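Local coordinates for hypothetical protein (Parabacteroides merdae, PDB 4OO3), which is of unknown function but is probably an NAD(P)-dependent oxidoreductase, joining a nucleotide-binding Rossmann domain to a C-terminal oxidoreductase domain built round a large mixed sheet, at residues 318-321 with 326-329; 181-186 with 229-234. All blocks are in the same frame, centred on the assembly; numbering follows the deposited sequence. Where two conformers were deposited one is given.

Contact 1: residues 318-321 with 326-329; sequences FSVM and ADLV
V320 and V329 stand side by side and point the same way across a beta hairpin formed by strands 316-322 and 326-332 in the large mixed sheet of the C-terminal domain. They make an antiparallel non-hydrogen-bonded pair, with the two CA atoms 4.7 Å apart. Beta-branched residues suit such a place, because each valine can send its two methyls in different directions along the sheet. V329 divides its methyls in this way: CG1 lies anti to the backbone N (chi1 174°) and goes to the F318 ring, while CG2 faces V320. The F318 CE1 atom meets V329 CG1 obliquely at 3.9 Å in the conformer described; F318 was modelled in two, so this touch is less certain. V320 CG1 has two neighbours, V329 CG2 at 4.1 Å and, on the diagonal, the D327 CB methylene at 4.0 Å. The aspartate thus adds its aliphatic part to this partly exposed side.

On the opposite face M321, present as selenomethionine, crosses L328 at a slant, with M321 CG 3.9 Å from L328 CB. A chi1 of 50° sets M321 CG between the backbone N and carbonyl carbon, and a bend at chi3 turns the far end of the chain. An unbranched selenomethionine and a compact leucine suit this buried face, which lies against helix 155-164 through Q160, L163 and S164, and against Y170. The backbones of M321 and L328 close a hydrogen-bonded pair: M321 N donates to L328 O at 3.1 Å, and L328 N to M321 O at 3.0 Å. Weaker CA-H contacts supplement these bonds: V329 CA lies 3.3 Å from S319 O, its C-H directed at the oxygen.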
ATOM      1  N   PHE A 318      15.013   3.730   1.262  1.00 38.23           N
ATOM      2  CA  PHE A 318      15.697   5.024   1.211  0.50 39.55           C
ATOM      3  C   PHE A 318      14.864   5.969   0.380  1.00 39.93           C
ATOM      4  O   PHE A 318      14.359   5.582  -0.674  1.00 43.04           O
ATOM      5  CB  PHE A 318      17.090   4.910   0.580  0.50 39.23           C
ATOM      6  CG  PHE A 318      17.689   6.240   0.159  0.50 37.97           C
ATOM      7  CD1 PHE A 318      18.291   7.074   1.088  0.50 37.28           C
ATOM      8  CD2 PHE A 318      17.654   6.648  -1.169  0.50 37.71           C
ATOM      9  CE1 PHE A 318      18.843   8.283   0.707  0.50 36.28           C
ATOM     10  CE2 PHE A 318      18.201   7.856  -1.555  0.50 36.83           C
ATOM     11  CZ  PHE A 318      18.801   8.671  -0.614  0.50 36.54           C
ATOM     12  N   SER A 319      14.722   7.205   0.851  1.00 39.78           N
ATOM     13  CA  SER A 319      13.996   8.222   0.106  1.00 37.76           C
ATOM     14  C   SER A 319      14.541   9.618   0.351  1.00 38.99           C
ATOM     15  O   SER A 319      15.116   9.908   1.411  1.00 38.38           O
ATOM     16  CB  SER A 319      12.507   8.188   0.450  1.00 37.70           C
ATOM     17  OG  SER A 319      12.277   8.582   1.788  1.00 38.14           O
ATOM     18  N   VAL A 320      14.348  10.475  -0.645  1.00 37.19           N
ATOM     19  CA  VAL A 320      14.707  11.881  -0.551  1.00 37.89           C
ATOM     20  C   VAL A 320      13.576  12.705  -1.140  1.00 35.66           C
ATOM     21  O   VAL A 320      12.991  12.323  -2.153  1.00 34.53           O
ATOM     22  CB  VAL A 320      15.974  12.212  -1.359  1.00 38.41           C
ATOM     23  CG1 VAL A 320      16.515  13.577  -0.961  1.00 39.96           C
ATOM     24  CG2 VAL A 320      17.031  11.144  -1.162  1.00 43.41           C
HETATM   25  N   MSE A 321      13.274  13.830  -0.507  1.00 36.19           N
HETATM   26  CA  MSE A 321      12.428  14.845  -1.136  1.00 34.95           C
HETATM   27  C   MSE A 321      13.157  16.147  -0.958  1.00 35.23           C
HETATM   28  O   MSE A 321      13.470  16.557   0.160  1.00 33.74           O
HETATM   29  CB  MSE A 321      10.973  14.835  -0.665  1.00 32.80           C
HETATM   30  CG  MSE A 321      10.731  14.843   0.832  1.00 32.49           C
HETATM   31 SE   MSE A 321       8.778  14.717   1.141  0.75 28.29          SE
HETATM   32  CE  MSE A 321       8.257  16.502   0.509  1.00 31.42           C
ATOM     33  N   ALA A 326      16.207  22.462   2.146  1.00 40.89           N
ATOM     34  CA  ALA A 326      16.668  21.212   2.737  1.00 40.18           C
ATOM     35  C   ALA A 326      16.106  19.975   2.063  1.00 40.23           C
ATOM     36  O   ALA A 326      15.001  20.002   1.521  1.00 40.03           O
ATOM     37  CB  ALA A 326      16.318  21.189   4.219  1.00 40.51           C
ATOM     38  N   ASP A 327      16.895  18.901   2.117  1.00 40.51           N
ATOM     39  CA  ASP A 327      16.455  17.554   1.769  1.00 40.76           C
ATOM     40  C   ASP A 327      15.918  16.855   3.017  1.00 40.06           C
ATOM     41  O   ASP A 327      16.568  16.858   4.067  1.00 40.38           O
ATOM     42  CB  ASP A 327      17.619  16.721   1.215  1.00 41.85           C
ATOM     43  CG  ASP A 327      18.183  17.275  -0.081  1.00 46.48           C
ATOM     44  OD1 ASP A 327      17.477  18.027  -0.780  1.00 48.59           O
ATOM     45  OD2 ASP A 327      19.349  16.955  -0.404  1.00 52.58           O
ATOM     46  N   LEU A 328      14.734  16.262   2.897  1.00 38.78           N
ATOM     47  CA  LEU A 328      14.193  15.378   3.933  1.00 37.48           C
ATOM     48  C   LEU A 328      14.467  13.937   3.514  1.00 33.79           C
ATOM     49  O   LEU A 328      14.063  13.517   2.434  1.00 33.74           O
ATOM     50  CB  LEU A 328      12.693  15.595   4.108  1.00 35.90           C
ATOM     51  CG  LEU A 328      12.274  17.023   4.427  1.00 36.82           C
ATOM     52  CD1 LEU A 328      10.756  17.124   4.426  1.00 37.65           C
ATOM     53  CD2 LEU A 328      12.856  17.468   5.758  1.00 38.92           C
ATOM     54  N   VAL A 329      15.139  13.187   4.378  1.00 33.91           N
ATOM     55  CA  VAL A 329      15.724  11.901   4.000  1.00 34.00           C
ATOM     56  C   VAL A 329      15.293  10.813   4.971  1.00 33.48           C
ATOM     57  O   VAL A 329      15.416  10.978   6.184  1.00 34.52           O
ATOM     58  CB  VAL A 329      17.273  11.988   3.988  1.00 34.82           C
ATOM     59  CG1 VAL A 329      17.911  10.619   3.739  1.00 35.45           C
ATOM     60  CG2 VAL A 329      17.735  12.994   2.945  1.00 34.34           C
TER

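Contact 2: residues 181-186 with 229-234; sequences PAIVKE and WEAFPD
I183 and A231 meet where the last turn of helix 220-231 comes up to strand 183-190 on a face of the mixed sheet. The I183 CD1 methyl presses on A231 CB at 3.5 Å, closer than usual for two carbons. Alanine suits this spot because a lone methyl lets the helix end come near the sheet, and the extended isoleucine (chi2 176°) spans what remains. Two residues along the strand, K185 reaches out on the same side and meets E230 coming from the opposite direction. A bend at chi4 (-67°) turns NZ to the syn lone pair of the carboxylate, giving a salt bridge of 2.7 Å between K185 NZ and E230 OE1.

Past A231 the contact with the strand gives out: F232 leaves helical geometry, though it stays buried, and the chain runs through P233 to the exposed D234, whose carboxylate pairs with R161. W229, partly exposed, makes a cation-pi interaction with the same arginine.

E230 is held at both oxygens, OE1 by the lysine and OE2 by the T157 hydroxyl. This fixes the rotation of its carboxylate and probably offsets the cost of burying the charged pair.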
ATOM      1  N   PRO A 181      16.069  13.440 -10.142  1.00 42.30           N
ATOM      2  CA  PRO A 181      14.729  13.631  -9.589  1.00 40.20           C
ATOM      3  C   PRO A 181      14.730  14.334  -8.240  1.00 38.13           C
ATOM      4  O   PRO A 181      15.659  14.162  -7.459  1.00 36.16           O
ATOM      5  CB  PRO A 181      14.210  12.205  -9.430  1.00 39.88           C
ATOM      6  CG  PRO A 181      14.956  11.419 -10.450  1.00 40.94           C
ATOM      7  CD  PRO A 181      16.319  12.034 -10.503  1.00 41.77           C
ATOM      8  N   ALA A 182      13.686  15.120  -7.987  1.00 38.16           N
ATOM      9  CA  ALA A 182      13.532  15.854  -6.729  1.00 37.46           C
ATOM     10  C   ALA A 182      12.903  14.984  -5.644  1.00 35.59           C
ATOM     11  O   ALA A 182      13.003  15.292  -4.460  1.00 32.81           O
ATOM     12  CB  ALA A 182      12.693  17.108  -6.948  1.00 38.30           C
ATOM     13  N   ILE A 183      12.232  13.911  -6.055  1.00 36.03           N
ATOM     14  CA  ILE A 183      11.639  12.968  -5.119  1.00 36.17           C
ATOM     15  C   ILE A 183      12.080  11.579  -5.560  1.00 37.46           C
ATOM     16  O   ILE A 183      11.997  11.247  -6.741  1.00 37.92           O
ATOM     17  CB  ILE A 183      10.099  13.100  -5.060  1.00 35.62           C
ATOM     18  CG1 ILE A 183       9.705  14.533  -4.675  1.00 36.72           C
ATOM     19  CG2 ILE A 183       9.519  12.120  -4.053  1.00 33.42           C
ATOM     20  CD1 ILE A 183       8.213  14.802  -4.670  1.00 36.80           C
ATOM     21  N   VAL A 184      12.590  10.793  -4.610  1.00 37.61           N
ATOM     22  CA  VAL A 184      13.144   9.470  -4.887  1.00 33.77           C
ATOM     23  C   VAL A 184      12.742   8.517  -3.761  1.00 33.79           C
ATOM     24  O   VAL A 184      13.000   8.821  -2.606  1.00 32.26           O
ATOM     25  CB  VAL A 184      14.685   9.523  -4.971  1.00 34.65           C
ATOM     26  CG1 VAL A 184      15.262   8.129  -5.182  1.00 34.76           C
ATOM     27  CG2 VAL A 184      15.140  10.458  -6.090  1.00 34.91           C
ATOM     28  N   LYS A 185      12.112   7.384  -4.102  1.00 32.90           N
ATOM     29  CA  LYS A 185      11.741   6.334  -3.124  1.00 33.16           C
ATOM     30  C   LYS A 185      12.100   4.937  -3.629  1.00 34.76           C
ATOM     31  O   LYS A 185      11.641   4.507  -4.688  1.00 34.45           O
ATOM     32  CB  LYS A 185      10.248   6.373  -2.809  1.00 31.15           C
ATOM     33  CG  LYS A 185       9.831   7.672  -2.156  1.00 33.58           C
ATOM     34  CD  LYS A 185       8.359   7.701  -1.785  1.00 32.88           C
ATOM     35  CE  LYS A 185       7.978   9.084  -1.283  1.00 32.56           C
ATOM     36  NZ  LYS A 185       8.625   9.414   0.016  1.00 33.40           N
ATOM     37  N   GLU A 186      12.925   4.236  -2.862  1.00 35.07           N
ATOM     38  CA  GLU A 186      13.448   2.943  -3.277  1.00 38.15           C
ATOM     39  C   GLU A 186      13.257   1.939  -2.148  1.00 36.05           C
ATOM     40  O   GLU A 186      13.691   2.181  -1.024  1.00 34.78           O
ATOM     41  CB  GLU A 186      14.927   3.071  -3.638  1.00 42.31           C
ATOM     42  CG  GLU A 186      15.186   3.958  -4.851  1.00 48.69           C
ATOM     43  CD  GLU A 186      16.659   4.263  -5.067  1.00 59.62           C
ATOM     44  OE1 GLU A 186      17.350   4.649  -4.092  1.00 65.48           O
ATOM     45  OE2 GLU A 186      17.122   4.136  -6.224  1.00 60.47           O
ATOM     46  N   TRP A 229       0.812  12.190  -1.572  1.00 30.60           N
ATOM     47  CA  TRP A 229       0.303  12.504  -0.244  1.00 31.02           C
ATOM     48  C   TRP A 229       1.279  13.349   0.596  1.00 32.45           C
ATOM     49  O   TRP A 229       0.866  14.278   1.301  1.00 29.91           O
ATOM     50  CB  TRP A 229      -0.048  11.194   0.464  1.00 31.37           C
ATOM     51  CG  TRP A 229      -0.836  11.357   1.695  1.00 31.19           C
ATOM     52  CD1 TRP A 229      -2.186  11.574   1.793  1.00 33.18           C
ATOM     53  CD2 TRP A 229      -0.339  11.308   3.024  1.00 31.05           C
ATOM     54  NE1 TRP A 229      -2.553  11.666   3.111  1.00 30.59           N
ATOM     55  CE2 TRP A 229      -1.435  11.511   3.888  1.00 31.73           C
ATOM     56  CE3 TRP A 229       0.931  11.118   3.573  1.00 31.68           C
ATOM     57  CZ2 TRP A 229      -1.295  11.529   5.268  1.00 31.78           C
ATOM     58  CZ3 TRP A 229       1.065  11.137   4.944  1.00 32.51           C
ATOM     59  CH2 TRP A 229      -0.041  11.339   5.776  1.00 31.36           C
ATOM     60  N   GLU A 230       2.567  13.038   0.517  1.00 33.31           N
ATOM     61  CA  GLU A 230       3.579  13.810   1.241  1.00 34.93           C
ATOM     62  C   GLU A 230       3.910  15.142   0.565  1.00 33.47           C
ATOM     63  O   GLU A 230       4.017  16.166   1.230  1.00 35.93           O
ATOM     64  CB  GLU A 230       4.868  13.010   1.374  1.00 34.63           C
ATOM     65  CG  GLU A 230       4.769  11.788   2.266  1.00 36.03           C
ATOM     66  CD  GLU A 230       5.947  10.851   2.087  1.00 35.52           C
ATOM     67  OE1 GLU A 230       6.671  10.976   1.083  1.00 38.90           O
ATOM     68  OE2 GLU A 230       6.153   9.977   2.942  1.00 40.80           O
ATOM     69  N   ALA A 231       4.081  15.115  -0.751  1.00 34.83           N
ATOM     70  CA  ALA A 231       4.663  16.242  -1.480  1.00 36.13           C
ATOM     71  C   ALA A 231       3.625  17.185  -2.069  1.00 38.61           C
ATOM     72  O   ALA A 231       3.957  18.314  -2.434  1.00 41.19           O
ATOM     73  CB  ALA A 231       5.593  15.735  -2.570  1.00 37.68           C
ATOM     74  N   PHE A 232       2.376  16.730  -2.160  1.00 39.61           N
ATOM     75  CA  PHE A 232       1.271  17.574  -2.632  1.00 38.10           C
ATOM     76  C   PHE A 232       0.043  17.409  -1.730  1.00 38.12           C
ATOM     77  O   PHE A 232      -1.041  17.058  -2.209  1.00 38.86           O
ATOM     78  CB  PHE A 232       0.923  17.232  -4.090  1.00 40.79           C
ATOM     79  CG  PHE A 232       2.100  17.289  -5.027  1.00 41.75           C
ATOM     80  CD1 PHE A 232       2.963  16.213  -5.139  1.00 43.05           C
ATOM     81  CD2 PHE A 232       2.344  18.425  -5.785  1.00 44.75           C
ATOM     82  CE1 PHE A 232       4.054  16.263  -5.992  1.00 48.74           C
ATOM     83  CE2 PHE A 232       3.425  18.483  -6.642  1.00 44.94           C
ATOM     84  CZ  PHE A 232       4.284  17.402  -6.747  1.00 48.67           C
ATOM     85  N   PRO A 233       0.198  17.699  -0.420  1.00 37.63           N
ATOM     86  CA  PRO A 233      -0.859  17.371   0.540  1.00 35.95           C
ATOM     87  C   PRO A 233      -2.227  17.926   0.142  1.00 36.01           C
ATOM     88  O   PRO A 233      -2.359  19.112  -0.124  1.00 34.51           O
ATOM     89  CB  PRO A 233      -0.380  18.016   1.850  1.00 37.42           C
ATOM     90  CG  PRO A 233       1.068  18.311   1.657  1.00 38.30           C
ATOM     91  CD  PRO A 233       1.262  18.517   0.189  1.00 38.11           C
ATOM     92  N   ASP A 234      -3.221  17.048   0.073  1.00 36.59           N
ATOM     93  CA  ASP A 234      -4.611  17.439  -0.175  1.00 41.81           C
ATOM     94  C   ASP A 234      -4.858  18.155  -1.514  1.00 40.56           C
ATOM     95  O   ASP A 234      -5.937  18.693  -1.725  1.00 44.71           O
ATOM     96  CB  ASP A 234      -5.136  18.297   0.987  1.00 42.02           C
ATOM     97  CG  ASP A 234      -5.108  17.564   2.315  1.00 45.98           C
ATOM     98  OD1 ASP A 234      -4.922  16.331   2.319  1.00 45.50           O
ATOM     99  OD2 ASP A 234      -5.286  18.219   3.361  1.00 50.71           O
TER

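Both contacts belong to the C-terminal domain and share a sheet in which strands 183-190 and 316-322 are neighbours. Contact 1 works within that sheet, joining two adjacent strands through backbone bonds and rows of apolar side chains, whereas contact 2 works on one of its faces, fastening a helix end by one ion pair and one methyl contact. Both are largely buried, yet contact 1 has a partly exposed face at V320, and in contact 2 the segment carrying the helix end runs on to the exposed D234, past the contact. The two meet directly: V320 N lies 2.9 Å from V184 O, and S319 CB packs on K185 CG. M321 also touches A231, linking hairpin and helix end.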